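Side-chain contact in sensor protein (PDB 3BY9), which probably acts as a membrane-bound histidine kinase of a two-component system, whose sensor domain binds C4-dicarboxylates such as succinate: residues A[64-67]-A[68-72]. Numbering follows the deposited sequence.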
loop_
_atom_site.group_PDB
_atom_site.type_symbol
_atom_site.label_atom_id
_atom_site.label_comp_id
_atom_site.label_asym_id
_atom_site.label_seq_id
_atom_site.Cartn_x
_atom_site.Cartn_y
_atom_site.Cartn_z
ATOM N N GLU A 64 0.934 -0.392 21.466
ATOM C CA GLU A 64 -0.506 -0.244 21.375
ATOM C C GLU A 64 -0.886 1.242 21.572
ATOM O O GLU A 64 -1.782 1.742 20.894
ATOM C CB GLU A 64 -1.152 -1.156 22.436
ATOM C CG GLU A 64 -2.672 -1.159 22.399
ATOM C CD GLU A 64 -3.283 -2.073 23.472
ATOM O OE1 GLU A 64 -2.569 -2.605 24.371
ATOM O OE2 GLU A 64 -4.523 -2.261 23.389
ATOM N N GLN A 65 -0.201 1.919 22.504
ATOM C CA GLN A 65 -0.431 3.340 22.794
ATOM C C GLN A 65 -0.024 4.175 21.597
ATOM O O GLN A 65 -0.735 5.070 21.185
ATOM C CB GLN A 65 0.379 3.743 24.060
ATOM C CG GLN A 65 -0.274 3.199 25.292
ATOM C CD GLN A 65 0.635 3.171 26.511
ATOM O OE1 GLN A 65 0.175 2.883 27.629
ATOM N NE2 GLN A 65 1.913 3.438 26.317
ATOM N N VAL A 66 1.150 3.889 21.041
ATOM C CA VAL A 66 1.582 4.644 19.872
ATOM C C VAL A 66 0.585 4.484 18.732
ATOM O O VAL A 66 0.186 5.455 18.088
ATOM C CB VAL A 66 2.956 4.129 19.362
ATOM C CG1 VAL A 66 3.283 4.746 17.980
ATOM C CG2 VAL A 66 4.051 4.487 20.404
ATOM N N ASN A 67 0.189 3.248 18.495
ATOM C CA ASN A 67 -0.704 2.937 17.384
ATOM C C ASN A 67 -2.036 3.717 17.506
ATOM O O ASN A 67 -2.626 4.170 16.507
ATOM C CB ASN A 67 -0.942 1.427 17.342
ATOM C CG ASN A 67 -1.722 0.985 16.109
ATOM O OD1 ASN A 67 -2.929 0.610 16.168
ATOM N ND2 ASN A 67 -1.050 1.001 14.990
ATOM N N GLU A 68 -2.506 3.832 18.738
ATOM C CA GLU A 68 -3.758 4.590 19.000
ATOM C C GLU A 68 -3.544 6.105 18.779
ATOM O O GLU A 68 -4.432 6.787 18.239
ATOM C CB GLU A 68 -4.196 4.334 20.437
ATOM C CG GLU A 68 -5.332 5.228 20.929
ATOM C CD GLU A 68 -6.606 5.025 20.179
ATOM O OE1 GLU A 68 -6.835 3.912 19.653
ATOM O OE2 GLU A 68 -7.410 5.983 20.131
ATOM N N VAL A 69 -2.389 6.639 19.189
ATOM C CA VAL A 69 -2.107 8.078 18.972
ATOM C C VAL A 69 -2.107 8.425 17.477
ATOM O O VAL A 69 -2.704 9.434 17.020
ATOM C CB VAL A 69 -0.732 8.500 19.556
ATOM C CG1 VAL A 69 -0.361 9.933 19.036
ATOM C CG2 VAL A 69 -0.761 8.485 21.052
ATOM N N ILE A 70 -1.442 7.596 16.682
ATOM C CA ILE A 70 -1.351 7.882 15.247
ATOM C C ILE A 70 -2.481 7.371 14.404
ATOM O O ILE A 70 -2.562 7.672 13.195
ATOM C CB ILE A 70 -0.018 7.346 14.662
ATOM C CG1 ILE A 70 -0.036 5.813 14.658
ATOM C CG2 ILE A 70 1.179 7.854 15.529
ATOM C CD1 ILE A 70 1.296 5.248 14.058
ATOM N N GLN A 71 -3.376 6.649 15.045
ATOM C CA GLN A 71 -4.527 6.037 14.386
ATOM C C GLN A 71 -4.134 5.186 13.178
ATOM O O GLN A 71 -4.682 5.330 12.098
ATOM C CB GLN A 71 -5.574 7.109 13.978
ATOM C CG GLN A 71 -6.267 7.741 15.192
ATOM C CD GLN A 71 -7.241 6.796 15.891
ATOM O OE1 GLN A 71 -6.951 6.225 16.955
ATOM N NE2 GLN A 71 -8.417 6.625 15.288
ATOM N N ALA A 72 -3.138 4.317 13.384
ATOM C CA ALA A 72 -2.732 3.370 12.360
ATOM C C ALA A 72 -3.443 2.019 12.542
ATOM O O ALA A 72 -4.165 1.791 13.517
ATOM C CB ALA A 72 -1.217 3.134 12.405
HETATM O O HOH W 1 -5.701 2.998 15.521
#
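With chi1 at -173°, N67 sets CG opposite its backbone N and beside its own carbonyl carbon, from where the amide group reaches A72, while I70, at chi1 69°, lays CG1 against the carbonyl oxygens of V66 and N67. Both lie near the C-terminal end of helix 53-70, which closes in a Schellman motif. The evidence is Q71, the C-prime residue, whose phi is positive (53°), together with the bond from A72 N to N67 O at 3.2 Å, the donor lying in the carbonyl plane. The companion bond, Q71 N to E68 O, is weak at 3.4 Å. Before the cap, regular i to i+4 bonds run from E68, V69 and I70 back to E64, Q65 and V66; that of I70 N to V66 O measures 3.0 Å. The one apolar side-chain contact across the segments is V66 CG1 to I70 CD1, 4.4 Å. I70 and A72 both lean on V148 of strand 141-150, joining the helix end to the sheet beside K149, a residue of the succinate site. The carboxylate of E64 is held outside this turn, OE2 by N91 ND2 and OE1 by W90 NE1. One water gives a 2.8 Å hydrogen bond to A72 O and a weak one to N67 O.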